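PDB 3U07: DUF1254 domain-containing protein from Vibrio parahaemolyticus, which is of unknown function but carries DUF1254 and DUF1214 regions and a signal peptide, and is probably exported from the cytoplasm. Local coordinates for residues S349-G354 / R367-D372; N363-H368 / P398-V403. The protein carries 2 engineered substitutions. All blocks are in the same frame, centred on the assembly; numbering follows the deposited sequence.

Contact 1 (S349-G354 / R367-D372)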
loop_
_atom_site.group_PDB
_atom_site.type_symbol
_atom_site.label_atom_id
_atom_site.label_comp_id
_atom_site.label_asym_id
_atom_site.label_seq_id
_atom_site.Cartn_x
_atom_site.Cartn_y
_atom_site.Cartn_z
ATOM N N SER A 349 -13.473 7.097 7.668
ATOM C CA SER A 349 -13.010 7.536 8.976
ATOM C C SER A 349 -12.105 8.759 8.853
ATOM O O SER A 349 -11.593 9.058 7.780
ATOM C CB SER A 349 -12.221 6.408 9.640
ATOM O OG SER A 349 -11.071 6.084 8.865
ATOM N N VAL A 350 -11.934 9.475 9.958
ATOM C CA VAL A 350 -11.042 10.623 9.987
ATOM C C VAL A 350 -10.240 10.406 11.264
ATOM O O VAL A 350 -10.805 10.171 12.330
ATOM C CB VAL A 350 -11.815 11.983 10.001
ATOM C CG1 VAL A 350 -13.243 11.768 9.571
ATOM C CG2 VAL A 350 -11.732 12.646 11.355
ATOM N N THR A 351 -8.919 10.450 11.145
ATOM C CA THR A 351 -8.042 10.213 12.287
ATOM C C THR A 351 -7.140 11.411 12.557
ATOM O O THR A 351 -6.719 12.102 11.631
ATOM C CB THR A 351 -7.166 8.955 12.037
ATOM O OG1 THR A 351 -8.011 7.851 11.682
ATOM C CG2 THR A 351 -6.360 8.593 13.280
ATOM N N ILE A 352 -6.839 11.643 13.829
ATOM C CA ILE A 352 -5.998 12.766 14.226
ATOM C C ILE A 352 -4.563 12.355 14.532
ATOM O O ILE A 352 -4.326 11.388 15.253
ATOM C CB ILE A 352 -6.581 13.472 15.472
ATOM C CG1 ILE A 352 -7.997 13.965 15.166
ATOM C CG2 ILE A 352 -5.674 14.622 15.902
ATOM C CD1 ILE A 352 -8.088 14.848 13.927
ATOM N N TYR A 353 -3.613 13.108 13.985
ATOM C CA TYR A 353 -2.192 12.846 14.191
ATOM C C TYR A 353 -1.475 14.144 14.562
ATOM O O TYR A 353 -1.868 15.226 14.118
ATOM C CB TYR A 353 -1.562 12.293 12.909
ATOM C CG TYR A 353 -2.170 11.006 12.401
ATOM C CD1 TYR A 353 -1.646 9.765 12.774
ATOM C CD2 TYR A 353 -3.267 11.027 11.540
ATOM C CE1 TYR A 353 -2.200 8.580 12.297
ATOM C CE2 TYR A 353 -3.829 9.849 11.060
ATOM C CZ TYR A 353 -3.291 8.631 11.441
ATOM O OH TYR A 353 -3.847 7.470 10.958
ATOM N N GLY A 354 -0.426 14.036 15.374
ATOM C CA GLY A 354 0.331 15.217 15.747
ATOM C C GLY A 354 1.337 15.499 14.648
ATOM O O GLY A 354 1.928 14.572 14.098
ATOM N N ARG A 367 -9.336 8.079 22.153
ATOM C CA ARG A 367 -10.143 8.162 20.944
ATOM C C ARG A 367 -9.331 8.988 19.959
ATOM O O ARG A 367 -9.005 10.145 20.230
ATOM C CB ARG A 367 -11.467 8.859 21.251
ATOM C CG ARG A 367 -12.307 9.151 20.026
ATOM C CD ARG A 367 -13.633 9.770 20.415
ATOM N NE ARG A 367 -14.406 8.877 21.269
ATOM C CZ ARG A 367 -15.623 9.147 21.725
ATOM N NH1 ARG A 367 -16.211 10.292 21.413
ATOM N NH2 ARG A 367 -16.252 8.270 22.495
ATOM N N HIS A 368 -9.013 8.399 18.814
ATOM C CA HIS A 368 -8.196 9.076 17.822
ATOM C C HIS A 368 -8.863 9.208 16.465
ATOM O O HIS A 368 -8.311 9.828 15.554
ATOM C CB HIS A 368 -6.877 8.319 17.685
ATOM C CG HIS A 368 -6.248 7.991 19.003
ATOM N ND1 HIS A 368 -5.476 8.892 19.705
ATOM C CD2 HIS A 368 -6.356 6.894 19.791
ATOM C CE1 HIS A 368 -5.138 8.366 20.870
ATOM N NE2 HIS A 368 -5.661 7.155 20.946
ATOM N N SER A 369 -10.050 8.630 16.329
ATOM C CA SER A 369 -10.763 8.694 15.063
ATOM C C SER A 369 -12.272 8.616 15.255
ATOM O O SER A 369 -12.756 8.222 16.315
ATOM C CB SER A 369 -10.307 7.550 14.155
ATOM O OG SER A 369 -10.591 6.295 14.754
ATOM N N ARG A 370 -13.001 9.019 14.221
ATOM C CA ARG A 370 -14.460 8.981 14.207
ATOM C C ARG A 370 -14.830 8.562 12.788
ATOM O O ARG A 370 -14.093 8.852 11.841
ATOM C CB ARG A 370 -15.054 10.358 14.503
ATOM C CG ARG A 370 -14.958 10.811 15.954
ATOM C CD ARG A 370 -15.915 10.036 16.855
ATOM N NE ARG A 370 -15.356 8.767 17.312
ATOM C CZ ARG A 370 -15.991 7.918 18.115
ATOM N NH1 ARG A 370 -17.212 8.200 18.552
ATOM N NH2 ARG A 370 -15.405 6.789 18.485
ATOM N N GLY A 371 -15.960 7.884 12.634
ATOM C CA GLY A 371 -16.363 7.446 11.310
ATOM C C GLY A 371 -17.818 7.039 11.280
ATOM O O GLY A 371 -18.528 7.226 12.267
ATOM N N ASP A 372 -18.269 6.475 10.163
ATOM C CA ASP A 372 -19.661 6.066 10.051
ATOM C C ASP A 372 -20.014 4.902 10.974
ATOM O O ASP A 372 -21.182 4.694 11.291
ATOM C CB ASP A 372 -20.015 5.732 8.593
ATOM C CG ASP A 372 -19.139 4.641 8.002
ATOM O OD1 ASP A 372 -17.901 4.797 8.000
ATOM O OD2 ASP A 372 -19.695 3.627 7.529
#
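Val350 and Arg370 face each other as an antiparallel hydrogen-bonded pair, each offering both its N-H and its C=O. Val350 N gives to Arg370 O at 2.9 Å, and Arg370 N returns a longer bond of 3.1 Å to Val350 O. Two residues on, Ile352 N reaches His368 O at 2.9 Å with an N-H...O angle of 164°, so the backbone pairing runs past the short strand 369-371 into the preceding loop residue.

Weaker contacts fill in between these bonds. Ser369 CA lies 3.1 Å from Val350 O in a CA-H...O contact, and Thr351 CA makes a similar one to His368 O.

Among the side chains, Thr351 divides its two branches between His368 and Ser369. With OG1 beside the backbone N (chi1 -53°), CG2 falls anti to that N, and Thr351 CG2 comes to 3.2 Å from His368 O, while Thr351 OG1 lies alongside Ser369 CB at 3.4 Å. The Ser369 hydroxyl is engaged by Asn80, and that of Ser349, on the same face, by Asp81.

Arg370 leaves by the other face, where its chain folds back along its own strand. Arg370 NE bonds to Ser369 O at 2.8 Å, within the guanidinium plane and almost straight (174°), and NH1 goes to Pro398 O; together these fix the rotation of the group. The flat groups of Arg367 and Arg370 overlap face over face, with Arg370 NH1 above the centre of the first.

The pairing is that of a beta hairpin with a long connection, closing one edge of the four-stranded antiparallel sheet 315-319, 408-417, 347-354, 369-371. Val350 also touches Ile385 and Leu401 of the mixed sheet that includes strands 382-388 and 400-402, a sandwich-like arrangement.

Contact 2 (N363-H368 / P398-V403)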
loop_
_atom_site.group_PDB
_atom_site.type_symbol
_atom_site.label_atom_id
_atom_site.label_comp_id
_atom_site.label_asym_id
_atom_site.label_seq_id
_atom_site.Cartn_x
_atom_site.Cartn_y
_atom_site.Cartn_z
ATOM N N ASN A 363 -4.753 11.068 24.645
ATOM C CA ASN A 363 -5.886 11.796 25.192
ATOM C C ASN A 363 -6.570 10.833 26.157
ATOM O O ASN A 363 -6.383 9.620 26.061
ATOM C CB ASN A 363 -6.826 12.302 24.081
ATOM C CG ASN A 363 -7.457 11.190 23.271
ATOM O OD1 ASN A 363 -8.438 10.576 23.691
ATOM N ND2 ASN A 363 -6.899 10.932 22.091
ATOM N N ASP A 364 -7.329 11.364 27.106
ATOM C CA ASP A 364 -7.976 10.520 28.105
ATOM C C ASP A 364 -8.944 9.476 27.577
ATOM O O ASP A 364 -9.012 8.370 28.108
ATOM C CB ASP A 364 -8.676 11.388 29.154
ATOM C CG ASP A 364 -7.699 12.207 29.969
ATOM O OD1 ASP A 364 -6.570 11.720 30.194
ATOM O OD2 ASP A 364 -8.059 13.325 30.395
ATOM N N LEU A 365 -9.691 9.824 26.538
ATOM C CA LEU A 365 -10.660 8.903 25.948
ATOM C C LEU A 365 -10.001 7.835 25.083
ATOM O O LEU A 365 -10.631 6.838 24.726
ATOM C CB LEU A 365 -11.672 9.681 25.103
ATOM C CG LEU A 365 -12.876 10.333 25.784
ATOM C CD1 LEU A 365 -12.468 10.996 27.085
ATOM C CD2 LEU A 365 -13.495 11.339 24.830
ATOM N N ASN A 366 -8.731 8.042 24.758
ATOM C CA ASN A 366 -8.005 7.113 23.906
ATOM C C ASN A 366 -8.827 6.948 22.630
ATOM O O ASN A 366 -9.008 5.845 22.114
ATOM C CB ASN A 366 -7.820 5.767 24.608
ATOM C CG ASN A 366 -6.404 5.240 24.480
ATOM O OD1 ASN A 366 -5.909 5.018 23.373
ATOM N ND2 ASN A 366 -5.740 5.048 25.615
ATOM N N ARG A 367 -9.336 8.079 22.153
ATOM C CA ARG A 367 -10.143 8.162 20.944
ATOM C C ARG A 367 -9.331 8.988 19.959
ATOM O O ARG A 367 -9.005 10.145 20.230
ATOM C CB ARG A 367 -11.467 8.859 21.251
ATOM C CG ARG A 367 -12.307 9.151 20.026
ATOM C CD ARG A 367 -13.633 9.770 20.415
ATOM N NE ARG A 367 -14.406 8.877 21.269
ATOM C CZ ARG A 367 -15.623 9.147 21.725
ATOM N NH1 ARG A 367 -16.211 10.292 21.413
ATOM N NH2 ARG A 367 -16.252 8.270 22.495
ATOM N N HIS A 368 -9.013 8.399 18.814
ATOM C CA HIS A 368 -8.196 9.076 17.822
ATOM C C HIS A 368 -8.863 9.208 16.465
ATOM O O HIS A 368 -8.311 9.828 15.554
ATOM C CB HIS A 368 -6.877 8.319 17.685
ATOM C CG HIS A 368 -6.248 7.991 19.003
ATOM N ND1 HIS A 368 -5.476 8.892 19.705
ATOM C CD2 HIS A 368 -6.356 6.894 19.791
ATOM C CE1 HIS A 368 -5.138 8.366 20.870
ATOM N NE2 HIS A 368 -5.661 7.155 20.946
ATOM N N PRO A 398 -20.572 10.643 20.899
ATOM C CA PRO A 398 -20.018 9.897 19.768
ATOM C C PRO A 398 -19.449 10.775 18.656
ATOM O O PRO A 398 -18.594 10.329 17.896
ATOM C CB PRO A 398 -21.210 9.075 19.296
ATOM C CG PRO A 398 -22.334 10.030 19.492
ATOM C CD PRO A 398 -22.046 10.582 20.882
ATOM N N ASN A 399 -19.927 12.015 18.562
ATOM C CA ASN A 399 -19.452 12.930 17.528
ATOM C C ASN A 399 -18.259 13.771 17.970
ATOM O O ASN A 399 -17.761 14.605 17.212
ATOM C CB ASN A 399 -20.583 13.850 17.059
ATOM C CG ASN A 399 -21.717 13.091 16.400
ATOM O OD1 ASN A 399 -21.517 12.002 15.864
ATOM N ND2 ASN A 399 -22.913 13.668 16.424
ATOM N N PHE A 400 -17.793 13.550 19.193
ATOM C CA PHE A 400 -16.654 14.304 19.693
ATOM C C PHE A 400 -15.334 13.621 19.376
ATOM O O PHE A 400 -15.142 12.440 19.676
ATOM C CB PHE A 400 -16.739 14.502 21.207
ATOM C CG PHE A 400 -15.596 15.295 21.765
ATOM C CD1 PHE A 400 -15.582 16.681 21.658
ATOM C CD2 PHE A 400 -14.498 14.653 22.327
ATOM C CE1 PHE A 400 -14.491 17.417 22.102
ATOM C CE2 PHE A 400 -13.400 15.378 22.774
ATOM C CZ PHE A 400 -13.395 16.763 22.660
ATOM N N LEU A 401 -14.417 14.372 18.776
ATOM C CA LEU A 401 -13.112 13.827 18.441
ATOM C C LEU A 401 -12.035 14.655 19.121
ATOM O O LEU A 401 -11.858 15.834 18.812
ATOM C CB LEU A 401 -12.904 13.821 16.917
ATOM C CG LEU A 401 -11.561 13.316 16.376
ATOM C CD1 LEU A 401 -11.162 12.002 17.046
ATOM C CD2 LEU A 401 -11.673 13.135 14.866
ATOM N N PRO A 402 -11.316 14.049 20.083
ATOM C CA PRO A 402 -10.246 14.720 20.820
ATOM C C PRO A 402 -9.171 15.204 19.858
ATOM O O PRO A 402 -8.912 14.573 18.837
ATOM C CB PRO A 402 -9.724 13.623 21.750
ATOM C CG PRO A 402 -10.936 12.794 22.002
ATOM C CD PRO A 402 -11.532 12.691 20.615
ATOM N N VAL A 403 -8.553 16.325 20.193
ATOM C CA VAL A 403 -7.495 16.891 19.382
ATOM C C VAL A 403 -6.450 17.371 20.390
ATOM O O VAL A 403 -6.799 17.881 21.451
ATOM C CB VAL A 403 -8.071 18.023 18.494
ATOM C CG1 VAL A 403 -7.224 19.270 18.572
ATOM C CG2 VAL A 403 -8.181 17.516 17.057
#
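Arg367 lays its aliphatic chain across the Pro402 ring at about a right angle. Arg367 CB begins the contact 3.9 Å from Pro402 CD. Arg367 CG runs on, anti to the backbone N (chi1 173°), and remains 3.7 Å from that same Pro402 CD. Arg367 CD comes to 3.6 Å from Pro402 CD and also nears the carbonyl oxygen of Phe400. The chain then bends at chi3 (-61°), turning the guanidinium so that Arg367 NH1 donates to Phe400 O at 3.0 Å. That bond is nearly straight (169°), lies in the guanidinium plane and falls on a lone pair of the carbonyl oxygen. NH1 has a second acceptor in Asp397 O, so two main-chain carbonyls three residues apart grip NH1.

The loop end of the contact is shaped by Asn363, which opens a type I turn running to Asn366. Asn363 OD1 takes the backbone N-H of Arg367 at 3.1 Å on a lone pair, and its ND2 gives to Arg367 O from above the carbonyl plane. With both ends of the amide thus engaged, Asn363 CG rests 3.7 Å from Pro402 CB. Glu391 accepts the backbone N-H groups of Asp364 and Leu365 within the same turn.

Two leucines complete the apolar part. Leu365 CD2 touches Pro402 CG at 4.1 Å and approaches the Phe400 ring obliquely, while Leu401 CD1 from the other segment sits 3.7 Å from His368 C.

The chemistry is therefore divided: proline, leucine and the arginine methylenes supply apolar surface, and the arginine charge is directed to carbonyl oxygens. Held at N, O and NH1, Arg367 joins the turn to the edge strand 400-402, and the two carbonyl dipoles would probably offset part of its positive charge.

Contacts 1 and 2 have centres about 8 Å apart, within the DUF1214 region and on the same side of the chain's centre. Along the chain come strand 347-354, the loop with 363-368, strand 369-371, then strand 382-388 and segment 398-403. Arg367 and His368 belong to both contacts, where the loop runs into the strand. Contact 1 lies within the antiparallel sheet, whereas contact 2 joins the loop to 400-402, an outermost strand of the mixed sheet. Leu401 packs against Arg370 between the sheets; with Arg370 bonded to Pro398 and Arg367 reaching 400-402, the hairpin connection and its strand tie together the edges of two facing sheets.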